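Acetolactate synthase isozyme 1 large subunit (Escherichia coli, PDB 6LPI) is the large subunit of a thiamine-diphosphate-dependent synthase of three-domain build, binding thiamine diphosphate, a magnesium ion and flavin-adenine dinucleotide. Local coordinates at residues I387-G392 against R408-S413; A206-A211 against L278-G283; S482-Q487 against M549-A554; E17-F22 against L40-A45. All coordinates share one frame; numbering follows the deposited sequence.

Contact 1: I387-G392 against R408-S413. With TPP (thiamine diphosphate), chain J.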
# COMPACT_ATOMS: atom_id res chain seq x y z
N ILE B 387 -9.15 12.62 2.24
CA ILE B 387 -7.90 13.37 2.12
C ILE B 387 -6.86 12.50 1.44
O ILE B 387 -6.59 11.36 1.86
CB ILE B 387 -7.37 13.90 3.47
CG1 ILE B 387 -8.41 14.77 4.17
CG2 ILE B 387 -6.06 14.73 3.28
CD1 ILE B 387 -9.41 14.09 5.06
N THR B 388 -6.26 13.06 0.41
CA THR B 388 -5.25 12.46 -0.44
C THR B 388 -4.02 13.36 -0.41
O THR B 388 -4.12 14.56 -0.14
CB THR B 388 -5.86 12.37 -1.87
OG1 THR B 388 -6.73 11.25 -1.96
CG2 THR B 388 -4.84 12.31 -2.90
N THR B 389 -2.83 12.78 -0.63
CA THR B 389 -1.61 13.60 -0.69
C THR B 389 -0.69 13.06 -1.77
O THR B 389 -0.76 11.89 -2.15
CB THR B 389 -0.76 13.67 0.60
OG1 THR B 389 0.15 12.57 0.64
CG2 THR B 389 -1.60 13.69 1.85
N ASP B 390 0.18 13.93 -2.25
CA ASP B 390 1.35 13.48 -2.99
C ASP B 390 2.49 13.22 -1.98
O ASP B 390 2.24 12.93 -0.81
CB ASP B 390 1.67 14.50 -4.10
CG ASP B 390 1.06 14.10 -5.47
OD1 ASP B 390 1.27 12.92 -5.85
OD2 ASP B 390 0.42 14.93 -6.19
N VAL B 391 3.74 13.25 -2.44
CA VAL B 391 4.88 12.85 -1.63
C VAL B 391 5.88 14.00 -1.49
O VAL B 391 6.26 14.62 -2.48
CB VAL B 391 5.57 11.61 -2.24
CG1 VAL B 391 6.88 11.35 -1.54
CG2 VAL B 391 4.65 10.41 -2.11
N GLY B 392 6.33 14.26 -0.27
CA GLY B 392 7.32 15.31 -0.00
C GLY B 392 7.05 15.99 1.34
O GLY B 392 6.44 15.40 2.24
N ARG B 408 -10.10 4.75 6.39
CA ARG B 408 -10.25 4.92 4.95
C ARG B 408 -10.67 6.35 4.59
O ARG B 408 -11.39 6.59 3.63
CB ARG B 408 -11.22 3.88 4.39
CG ARG B 408 -10.85 2.48 4.89
CD ARG B 408 -11.54 1.34 4.18
NE ARG B 408 -10.74 1.00 3.02
CZ ARG B 408 -10.17 -0.19 2.80
NH1 ARG B 408 -10.31 -1.19 3.66
NH2 ARG B 408 -9.45 -0.37 1.69
N GLN B 409 -10.14 7.31 5.33
CA GLN B 409 -10.28 8.72 5.00
C GLN B 409 -8.99 9.30 4.45
O GLN B 409 -9.02 10.22 3.64
CB GLN B 409 -10.71 9.52 6.24
CG GLN B 409 -10.41 10.98 6.15
CD GLN B 409 -11.04 11.78 7.26
OE1 GLN B 409 -11.88 12.64 7.02
NE2 GLN B 409 -10.61 11.50 8.50
N TRP B 410 -7.87 8.69 4.83
CA TRP B 410 -6.52 9.14 4.56
C TRP B 410 -5.91 8.23 3.50
O TRP B 410 -5.79 7.01 3.71
CB TRP B 410 -5.73 9.09 5.87
CG TRP B 410 -4.28 9.31 5.82
CD1 TRP B 410 -3.30 8.41 6.16
CD2 TRP B 410 -3.60 10.52 5.46
NE1 TRP B 410 -2.06 8.99 6.03
CE2 TRP B 410 -2.22 10.28 5.60
CE3 TRP B 410 -4.03 11.77 5.02
CZ2 TRP B 410 -1.27 11.25 5.31
CZ3 TRP B 410 -3.08 12.73 4.74
CH2 TRP B 410 -1.71 12.47 4.89
N LEU B 411 -5.60 8.80 2.34
CA LEU B 411 -5.04 8.11 1.18
C LEU B 411 -3.67 8.70 0.89
O LEU B 411 -3.56 9.81 0.34
CB LEU B 411 -5.92 8.25 -0.06
CG LEU B 411 -7.05 7.28 -0.43
CD1 LEU B 411 -8.03 7.09 0.70
CD2 LEU B 411 -7.77 7.73 -1.68
N THR B 412 -2.62 7.96 1.18
CA THR B 412 -1.27 8.40 0.85
C THR B 412 -0.46 7.21 0.36
O THR B 412 -0.78 6.05 0.64
CB THR B 412 -0.58 9.04 2.06
OG1 THR B 412 0.54 9.82 1.61
CG2 THR B 412 -0.11 8.00 3.02
N SER B 413 0.56 7.50 -0.44
CA SER B 413 1.48 6.48 -0.93
C SER B 413 2.66 6.41 0.03
O SER B 413 3.47 7.34 0.09
CB SER B 413 1.91 6.84 -2.35
OG SER B 413 2.99 6.05 -2.79
N1' TPP J . 10.95 10.72 -8.17
C2' TPP J . 9.73 10.12 -7.92
CM2 TPP J . 8.85 9.64 -9.03
N3' TPP J . 9.30 9.92 -6.63
C4' TPP J . 10.07 10.30 -5.57
N4' TPP J . 9.59 10.07 -4.35
C5' TPP J . 11.31 10.91 -5.81
C6' TPP J . 11.73 11.12 -7.12
C7' TPP J . 12.18 11.39 -4.67
N3 TPP J . 11.49 12.46 -4.00
C2 TPP J . 10.72 12.26 -2.87
S1 TPP J . 10.03 13.58 -2.31
C5 TPP J . 10.70 14.48 -3.48
C4 TPP J . 11.47 13.76 -4.36
CM4 TPP J . 12.17 14.40 -5.51
C6 TPP J . 10.41 15.96 -3.50
C7 TPP J . 8.91 16.25 -3.46
O7 TPP J . 8.66 17.38 -4.26
PA TPP J . 7.33 18.27 -4.08
O1A TPP J . 6.19 17.74 -4.92
O2A TPP J . 7.73 19.68 -4.48
O3A TPP J . 6.87 18.16 -2.54
PB TPP J . 7.41 19.15 -1.37
O1B TPP J . 6.32 19.30 -0.30
O2B TPP J . 8.67 18.64 -0.71
O3B TPP J . 7.79 20.49 -1.97
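Thr389 carries OG1 between its backbone N and carbonyl carbon (chi1 87°), while Thr412 turns OG1 to the side opposite its own N (chi1 -162°), and these rotations bring the two hydroxyls together. Thr412 OG1 donates to Thr389 OG1 at 2.9 Å, and Thr389 OG1 in turn donates to Asp390 O (2.6 Å), meeting a lone pair of that oxygen in the carbonyl plane. Threonine suits both places, since its hydroxyl can take one bond and give another in a buried spot.

The backbones run side by side as parallel strands. Ile387 N binds Gln409 O at 2.8 Å, and Leu411 N returns to Ile387 O at 2.8 Å. Thr389 N reaches Leu411 O over a longer 3.2 Å, bent to 138° at the hydrogen.

Trp410 lies on the same face of the sheet as Ile387. The methyl Ile387 CG2 meets the indole at its edge, 3.9 Å from Trp410 CZ3, and Thr389 CG2 approaches the far end of the benzo ring obliquely; helix 393-401 packs on this wide ring, whose NE1 donates to Leu244 O. Thr388 and Leu411 occupy the other face, where Leu411 touches helix 60-74.

Beyond the strand, Val391 CG1 lies 3.9 Å from S1 of thiamine diphosphate. Gly392 stands at the N-cap position, just before helix 393-401; glycine suits both its backbone angles and the close passage of the diphosphate. This is a beta-alpha-beta crossover with 410-411 at one edge of the parallel sheet within this chain, its first strand leading into the thiamine diphosphate pocket.

Contact 2: A206-A211 against L278-G283. With FAD (flavin-adenine dinucleotide), chain I.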
# COMPACT_ATOMS: atom_id res chain seq x y z
N ALA B 206 -2.11 -12.14 29.03
CA ALA B 206 -1.33 -12.09 30.26
C ALA B 206 -0.24 -11.01 30.17
O ALA B 206 -0.04 -10.23 31.11
CB ALA B 206 -0.72 -13.46 30.54
N MET B 207 0.46 -10.95 29.05
CA MET B 207 1.53 -9.97 28.94
C MET B 207 0.99 -8.54 28.98
O MET B 207 1.58 -7.66 29.63
CB MET B 207 2.29 -10.24 27.65
CG MET B 207 3.16 -11.48 27.75
SD MET B 207 4.28 -11.64 26.37
CE MET B 207 5.48 -10.39 26.82
N ILE B 208 -0.17 -8.30 28.36
CA ILE B 208 -0.77 -6.97 28.37
C ILE B 208 -1.27 -6.63 29.76
O ILE B 208 -1.10 -5.50 30.25
CB ILE B 208 -1.91 -6.88 27.33
CG1 ILE B 208 -1.37 -6.81 25.90
CG2 ILE B 208 -2.83 -5.70 27.62
CD1 ILE B 208 -2.38 -7.21 24.86
N ASN B 209 -1.85 -7.60 30.44
CA ASN B 209 -2.38 -7.31 31.76
C ASN B 209 -1.27 -7.06 32.76
O ASN B 209 -1.44 -6.26 33.69
CB ASN B 209 -3.28 -8.48 32.19
CG ASN B 209 -4.61 -8.49 31.44
OD1 ASN B 209 -4.97 -7.53 30.76
ND2 ASN B 209 -5.32 -9.61 31.53
N ALA B 210 -0.10 -7.65 32.55
CA ALA B 210 1.00 -7.54 33.50
C ALA B 210 2.01 -6.46 33.14
O ALA B 210 2.98 -6.29 33.88
CB ALA B 210 1.71 -8.88 33.64
N ALA B 211 1.80 -5.72 32.07
CA ALA B 211 2.80 -4.78 31.58
C ALA B 211 2.69 -3.45 32.31
O ALA B 211 1.59 -2.95 32.56
CB ALA B 211 2.64 -4.58 30.08
N LEU B 278 6.38 -3.17 26.85
CA LEU B 278 5.73 -4.11 25.95
C LEU B 278 5.02 -3.34 24.85
O LEU B 278 4.31 -2.37 25.15
CB LEU B 278 4.70 -4.97 26.69
CG LEU B 278 3.75 -5.74 25.79
CD1 LEU B 278 4.37 -7.10 25.42
CD2 LEU B 278 2.41 -5.89 26.50
N LEU B 279 5.23 -3.71 23.60
CA LEU B 279 4.48 -3.09 22.52
C LEU B 279 3.65 -4.14 21.81
O LEU B 279 4.12 -5.26 21.56
CB LEU B 279 5.32 -2.24 21.55
CG LEU B 279 6.64 -2.43 20.88
CD1 LEU B 279 6.41 -3.25 19.69
CD2 LEU B 279 7.13 -1.07 20.46
N ILE B 280 2.39 -3.79 21.58
CA ILE B 280 1.40 -4.61 20.89
C ILE B 280 1.31 -4.13 19.46
O ILE B 280 0.81 -3.04 19.19
CB ILE B 280 0.03 -4.52 21.57
CG1 ILE B 280 0.14 -4.64 23.09
CG2 ILE B 280 -0.94 -5.47 20.92
CD1 ILE B 280 -0.02 -3.34 23.81
N VAL B 281 1.84 -4.91 18.53
CA VAL B 281 1.97 -4.48 17.15
C VAL B 281 0.87 -5.17 16.34
O VAL B 281 0.90 -6.40 16.16
CB VAL B 281 3.36 -4.80 16.60
CG1 VAL B 281 3.56 -4.11 15.25
CG2 VAL B 281 4.39 -4.40 17.60
N LEU B 282 -0.09 -4.40 15.86
CA LEU B 282 -1.16 -4.92 15.03
C LEU B 282 -1.07 -4.27 13.67
O LEU B 282 -1.11 -3.04 13.57
CB LEU B 282 -2.52 -4.67 15.65
CG LEU B 282 -2.59 -5.00 17.12
CD1 LEU B 282 -3.93 -4.58 17.71
CD2 LEU B 282 -2.38 -6.49 17.26
N GLY B 283 -0.93 -5.08 12.63
CA GLY B 283 -0.97 -4.57 11.27
C GLY B 283 0.20 -3.70 10.86
O GLY B 283 0.11 -3.04 9.82
PA FAD I . 1.73 -1.33 5.77
O1A FAD I . 0.69 -0.29 5.61
O2A FAD I . 2.40 -1.83 4.52
O5B FAD I . 0.94 -2.45 6.55
C5B FAD I . 0.72 -3.75 5.98
C4B FAD I . 0.94 -4.76 7.07
O4B FAD I . -0.32 -5.12 7.70
C3B FAD I . 1.56 -6.08 6.59
O3B FAD I . 2.46 -6.55 7.60
C2B FAD I . 0.31 -6.95 6.39
O2B FAD I . 0.55 -8.35 6.39
C1B FAD I . -0.49 -6.52 7.61
N9A FAD I . -1.91 -6.82 7.56
C8A FAD I . -2.81 -6.47 6.59
N7A FAD I . -4.04 -6.86 6.83
C5A FAD I . -3.94 -7.51 8.05
C6A FAD I . -4.90 -8.16 8.86
N6A FAD I . -6.19 -8.27 8.55
N1A FAD I . -4.46 -8.72 10.01
C2A FAD I . -3.17 -8.62 10.33
N3A FAD I . -2.19 -8.03 9.66
C4A FAD I . -2.64 -7.49 8.51
N1 FAD I . 5.87 5.92 8.20
C2 FAD I . 5.91 6.07 9.55
O2 FAD I . 5.42 5.23 10.30
N3 FAD I . 6.50 7.19 10.12
C4 FAD I . 7.08 8.23 9.42
O4 FAD I . 7.57 9.18 10.03
C4X FAD I . 7.05 8.06 7.98
N5 FAD I . 7.58 9.00 7.23
C5X FAD I . 7.52 8.84 5.85
C6 FAD I . 8.07 9.83 5.03
C7 FAD I . 8.02 9.72 3.64
C7M FAD I . 8.64 10.79 2.78
C8 FAD I . 7.43 8.59 3.06
C8M FAD I . 7.38 8.42 1.56
C9 FAD I . 6.88 7.60 3.87
C9A FAD I . 6.94 7.71 5.26
N10 FAD I . 6.39 6.72 6.10
C10 FAD I . 6.42 6.87 7.47
C1' FAD I . 5.75 5.53 5.55
C2' FAD I . 6.68 4.32 5.54
O2' FAD I . 7.52 4.35 4.39
C3' FAD I . 5.85 3.04 5.51
O3' FAD I . 4.98 3.07 4.38
C4' FAD I . 5.00 2.80 6.75
O4' FAD I . 5.73 3.24 7.89
C5' FAD I . 4.62 1.35 6.92
O5' FAD I . 3.49 1.26 7.81
P FAD I . 2.83 -0.11 8.11
O1P FAD I . 3.73 -0.89 9.07
O2P FAD I . 1.54 0.09 8.47
O3P FAD I . 2.89 -0.80 6.72
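Leu278 and the end of helix 198-210 meet through methyl groups. Leu278 CD2 is the most engaged atom: it lies 3.8 Å from Ala211 CB and also touches Ile208 CG1 and Met207 O. The other branch, Leu278 CD1, faces Met207 CE at 3.7 Å; the thioether chain, bent at its last torsion (chi3 75°), brings that methyl across the leucine at about a right angle. Two residues further along the strand, Ile208 CG1 crosses Ile280 CG1 at 3.9 Å. Branched leucine and isoleucine offer several methyls each to pack between helix and sheet, whereas alanine lets the chain come close where the helix gives way to the loop.

Leu278 and Ile280 both point toward the helix, being two residues apart on one strand. The axes of 206-210 and 278-282 approach to 9.4 Å, their directions 134° apart. The strand is held on one flank by 214-218 and on the other by 302-307, in a parallel sheet whose order is that of a Rossmann-like domain. The helix end is fixed from outside: Arg343 binds Ile208 O, Gln341 binds Asn209 O, and the Asn209 amide, on the side turned away, binds the backbone of Leu337 and Glu339.

At the far end of the strand Gly283, with a positive phi that favours glycine, approaches flavin-adenine dinucleotide. The side chains that meet across the contact are all apolar, so shape and burial of hydrocarbon, rather than directed bonds, set how these two elements fit.

Contact 3: S482-Q487 against M549-A554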
# COMPACT_ATOMS: atom_id res chain seq x y z
N SER B 482 20.32 19.98 2.21
CA SER B 482 20.77 21.09 3.05
C SER B 482 21.18 20.60 4.45
O SER B 482 22.18 21.07 5.01
CB SER B 482 19.70 22.19 3.08
OG SER B 482 18.73 22.00 4.07
N LEU B 483 20.51 19.59 4.98
CA LEU B 483 20.86 19.15 6.33
C LEU B 483 21.99 18.12 6.36
O LEU B 483 22.75 18.08 7.33
CB LEU B 483 19.63 18.57 7.03
CG LEU B 483 18.57 19.40 7.77
CD1 LEU B 483 18.14 20.64 7.03
CD2 LEU B 483 17.38 18.48 8.00
N PHE B 484 22.14 17.30 5.31
CA PHE B 484 23.00 16.13 5.41
C PHE B 484 24.12 16.00 4.39
O PHE B 484 25.00 15.15 4.58
CB PHE B 484 22.16 14.85 5.39
CG PHE B 484 21.14 14.81 6.47
CD1 PHE B 484 21.53 14.92 7.79
CD2 PHE B 484 19.79 14.67 6.17
CE1 PHE B 484 20.60 14.88 8.81
CE2 PHE B 484 18.85 14.64 7.17
CZ PHE B 484 19.25 14.75 8.50
N TYR B 485 24.10 16.74 3.29
CA TYR B 485 25.13 16.59 2.26
C TYR B 485 25.97 17.85 2.17
O TYR B 485 25.45 18.96 2.34
CB TYR B 485 24.49 16.23 0.92
CG TYR B 485 23.98 14.80 0.87
CD1 TYR B 485 22.78 14.44 1.48
CD2 TYR B 485 24.70 13.81 0.20
CE1 TYR B 485 22.32 13.13 1.42
CE2 TYR B 485 24.23 12.49 0.13
CZ TYR B 485 23.04 12.16 0.74
OH TYR B 485 22.57 10.86 0.70
N GLU B 486 27.28 17.69 1.97
CA GLU B 486 28.18 18.81 2.26
C GLU B 486 28.01 19.94 1.25
O GLU B 486 28.16 21.11 1.62
CB GLU B 486 29.64 18.34 2.34
N GLN B 487 27.65 19.64 0.01
CA GLN B 487 27.53 20.67 -1.01
C GLN B 487 26.11 21.17 -1.17
O GLN B 487 25.82 21.86 -2.13
CB GLN B 487 28.09 20.19 -2.35
CG GLN B 487 29.61 20.29 -2.39
CD GLN B 487 30.34 19.22 -1.62
OE1 GLN B 487 29.90 18.77 -0.58
NE2 GLN B 487 31.53 18.86 -2.10
N MET B 549 12.88 15.59 12.24
CA MET B 549 13.37 14.62 11.27
C MET B 549 14.35 13.65 11.93
O MET B 549 15.19 14.05 12.74
CB MET B 549 14.04 15.32 10.09
CG MET B 549 14.59 14.36 9.06
SD MET B 549 15.59 15.17 7.80
CE MET B 549 14.77 14.65 6.29
N VAL B 550 14.23 12.37 11.60
CA VAL B 550 15.23 11.36 11.99
C VAL B 550 16.16 11.16 10.82
O VAL B 550 15.72 10.71 9.74
CB VAL B 550 14.58 10.03 12.41
CG1 VAL B 550 15.64 9.07 12.89
CG2 VAL B 550 13.54 10.25 13.50
N PRO B 551 17.45 11.47 10.95
CA PRO B 551 18.39 11.32 9.84
C PRO B 551 18.44 9.87 9.39
O PRO B 551 18.35 8.96 10.23
CB PRO B 551 19.73 11.75 10.45
CG PRO B 551 19.35 12.62 11.59
CD PRO B 551 18.09 12.05 12.14
N PRO B 552 18.54 9.62 8.09
CA PRO B 552 18.51 8.24 7.60
C PRO B 552 19.62 7.43 8.26
O PRO B 552 20.76 7.89 8.41
CB PRO B 552 18.73 8.39 6.09
CG PRO B 552 18.39 9.82 5.77
CD PRO B 552 18.74 10.61 7.01
N GLY B 553 19.25 6.25 8.77
CA GLY B 553 20.19 5.38 9.44
C GLY B 553 20.35 5.63 10.92
O GLY B 553 21.19 4.98 11.55
N ALA B 554 19.58 6.54 11.49
CA ALA B 554 19.70 6.89 12.90
C ALA B 554 18.61 6.22 13.73
O ALA B 554 17.64 5.68 13.21
CB ALA B 554 19.62 8.41 13.09
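Phe484 and Met549 make a Met-aromatic contact. The sulfur stands at the edge of the phenyl ring, 4.6 Å from its centroid and 80° off the ring normal, with Phe484 CE2 its closest ring atom. The two side chains run antiparallel alongside each other. Met549 has CG opposite its backbone N (chi1 179°) and continues extended as far as the sulfur, which carries SD out to the ring. Methionine suits this position because a long, unbranched chain can span the gap, and a polarisable sulfur pairs well with the C-H rim of an aromatic ring.

Apolar contacts add to this. Leu483 CD2 packs 3.8 Å from Met549 SD, and the CB of the same leucine sits over the centre of the Phe484 ring. Across the ring, on the opposite face, lies Pro552 CD, 4.0 Å from Phe484 CE2. Pro551 comes in obliquely, its CB 3.6 Å from Phe484 CZ.

The pairing joins the last turn of helix 476-484 to the loop that follows strand 534-539, near the C-terminal end of the chain. In that loop Pro551 to Ala554 form a type II beta turn, closed by Ala554 N to Pro551 O at 3.0 Å; proline and glycine fit its second and third positions, Gly553 having a positive phi.

Backbone bonds steady the loop from outside: Met549 pairs with Val560, Val550 with Met263, and Ala554 with Lys293. Met549 also touches Gln479 and Gln480 on the helix.

Contact 4: E17-F22 against L40-A45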
# COMPACT_ATOMS: atom_id res chain seq x y z
N GLU B 17 -16.06 -10.85 -24.14
CA GLU B 17 -17.38 -10.82 -23.51
C GLU B 17 -17.38 -11.56 -22.18
O GLU B 17 -18.08 -11.14 -21.25
CB GLU B 17 -18.45 -11.39 -24.45
CG GLU B 17 -18.57 -10.64 -25.77
CD GLU B 17 -19.50 -11.32 -26.76
OE1 GLU B 17 -19.73 -12.53 -26.60
OE2 GLU B 17 -20.00 -10.63 -27.68
N PHE B 18 -16.61 -12.64 -22.06
CA PHE B 18 -16.56 -13.30 -20.76
C PHE B 18 -15.88 -12.44 -19.72
O PHE B 18 -16.28 -12.44 -18.55
CB PHE B 18 -15.85 -14.64 -20.82
CG PHE B 18 -15.70 -15.27 -19.47
CD1 PHE B 18 -16.72 -16.02 -18.93
CD2 PHE B 18 -14.56 -15.05 -18.72
CE1 PHE B 18 -16.59 -16.57 -17.68
CE2 PHE B 18 -14.43 -15.59 -17.48
CZ PHE B 18 -15.45 -16.35 -16.95
N ILE B 19 -14.81 -11.75 -20.10
CA ILE B 19 -14.13 -10.88 -19.14
C ILE B 19 -15.11 -9.85 -18.60
O ILE B 19 -15.24 -9.66 -17.39
CB ILE B 19 -12.91 -10.22 -19.79
CG1 ILE B 19 -11.79 -11.23 -19.99
CG2 ILE B 19 -12.42 -9.10 -18.91
CD1 ILE B 19 -10.90 -10.87 -21.14
N VAL B 20 -15.84 -9.19 -19.51
CA VAL B 20 -16.80 -8.18 -19.08
C VAL B 20 -17.89 -8.79 -18.21
O VAL B 20 -18.26 -8.22 -17.18
CB VAL B 20 -17.40 -7.47 -20.31
CG1 VAL B 20 -18.47 -6.47 -19.87
CG2 VAL B 20 -16.29 -6.77 -21.07
N HIS B 21 -18.39 -9.96 -18.60
CA HIS B 21 -19.46 -10.59 -17.83
C HIS B 21 -19.00 -10.92 -16.42
O HIS B 21 -19.70 -10.65 -15.44
CB HIS B 21 -19.93 -11.84 -18.56
CG HIS B 21 -21.02 -12.57 -17.87
ND1 HIS B 21 -20.98 -13.93 -17.64
CD2 HIS B 21 -22.20 -12.14 -17.36
CE1 HIS B 21 -22.09 -14.31 -17.03
NE2 HIS B 21 -22.84 -13.24 -16.84
N PHE B 22 -17.79 -11.48 -16.31
CA PHE B 22 -17.22 -11.80 -15.02
C PHE B 22 -17.07 -10.55 -14.17
O PHE B 22 -17.43 -10.53 -12.98
CB PHE B 22 -15.87 -12.50 -15.24
CG PHE B 22 -15.14 -12.88 -13.96
CD1 PHE B 22 -14.30 -11.97 -13.31
CD2 PHE B 22 -15.26 -14.17 -13.44
CE1 PHE B 22 -13.64 -12.33 -12.14
CE2 PHE B 22 -14.59 -14.53 -12.26
CZ PHE B 22 -13.78 -13.61 -11.62
N LEU B 40 -8.35 -3.91 -27.80
CA LEU B 40 -9.59 -3.40 -28.38
C LEU B 40 -10.76 -4.39 -28.35
O LEU B 40 -11.90 -3.91 -28.27
CB LEU B 40 -9.36 -2.95 -29.83
CG LEU B 40 -8.61 -1.63 -30.00
CD1 LEU B 40 -8.77 -1.09 -31.43
CD2 LEU B 40 -9.04 -0.61 -28.94
N PRO B 41 -10.57 -5.71 -28.45
CA PRO B 41 -11.73 -6.61 -28.29
C PRO B 41 -12.46 -6.45 -26.96
O PRO B 41 -13.70 -6.33 -26.96
CB PRO B 41 -11.10 -8.00 -28.44
CG PRO B 41 -9.95 -7.78 -29.33
CD PRO B 41 -9.38 -6.45 -28.92
N VAL B 42 -11.75 -6.42 -25.83
CA VAL B 42 -12.43 -6.25 -24.55
C VAL B 42 -13.20 -4.94 -24.56
O VAL B 42 -14.38 -4.88 -24.16
CB VAL B 42 -11.42 -6.31 -23.38
CG1 VAL B 42 -12.12 -6.15 -22.05
CG2 VAL B 42 -10.72 -7.64 -23.41
N TYR B 43 -12.58 -3.87 -25.07
CA TYR B 43 -13.27 -2.60 -25.17
C TYR B 43 -14.55 -2.74 -25.99
O TYR B 43 -15.60 -2.20 -25.61
CB TYR B 43 -12.32 -1.55 -25.74
CG TYR B 43 -11.55 -0.86 -24.65
CD1 TYR B 43 -10.35 -1.38 -24.17
CD2 TYR B 43 -12.04 0.30 -24.06
CE1 TYR B 43 -9.65 -0.75 -23.13
CE2 TYR B 43 -11.33 0.94 -23.03
CZ TYR B 43 -10.15 0.42 -22.58
OH TYR B 43 -9.47 1.05 -21.56
N ASP B 44 -14.51 -3.52 -27.07
CA ASP B 44 -15.72 -3.79 -27.84
C ASP B 44 -16.80 -4.36 -26.93
O ASP B 44 -17.88 -3.77 -26.78
CB ASP B 44 -15.43 -4.76 -28.97
CG ASP B 44 -16.47 -4.71 -30.04
OD1 ASP B 44 -16.46 -3.72 -30.80
OD2 ASP B 44 -17.30 -5.64 -30.12
N ALA B 45 -16.47 -5.45 -26.23
CA ALA B 45 -17.42 -6.04 -25.29
C ALA B 45 -17.81 -5.02 -24.23
O ALA B 45 -18.99 -4.92 -23.86
CB ALA B 45 -16.81 -7.28 -24.64
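Val20 on helix 15-25 faces Ala45 on helix 40-47, and its side chain can be followed outward. The CB of Val20 points toward the other helix and stands 4.4 Å from Ala45 CB. From there CG2, placed opposite the carbonyl carbon by a chi1 of 176°, makes the contact: it is 3.6 Å from Ala45 CB, with Val42 CG1 a looser neighbour. A beta-branched residue is useful here, because one methyl can be spent on the neighbouring helix.

Ala45 is the small partner that lets the backbones approach, with its CB also 3.7 Å from Glu17 N. The axes of 17-22 and 40-45 come within 8.5 Å and cross at -54°. In the N-terminal thiamine diphosphate binding domain these two helices follow one another with strand 30-33 between them, that strand lying in the domain's parallel sheet.

Beside this pair, Ile19 CD1 meets Val42 CG2 at 4.0 Å, the two side chains crossing at about a right angle. Ile19 reaches on to Met151 of helix 147-159, while Val42 touches Met81 of strand 78-82. Glu17 lays its aliphatic CG beside Ala45 CB and accepts a hydrogen bond from Thr14 N at OE1.

In the fold
The four contacts sample all three domains: contact 4 the N-terminal, contact 2 the central, and contacts 1 and 3 the C-terminal part of the chain. Contact 1 is nearest the middle, about 6 Å from the centre of the chain, and adjoins thiamine diphosphate; the Val391 side chain is also about 4 Å from flavin-adenine dinucleotide. Contact 2 reaches the adenosine ribose of the same flavin-adenine dinucleotide through Gly283, with its centre about 29 Å from that of contact 1. The centre of contact 3 lies about 25 Å from that of contact 1, the Met549 side chain about 8 Å from flavin-adenine dinucleotide. Contacts 3 and 4 are about 52 Å apart between centres, on opposite sides of the chain's centre.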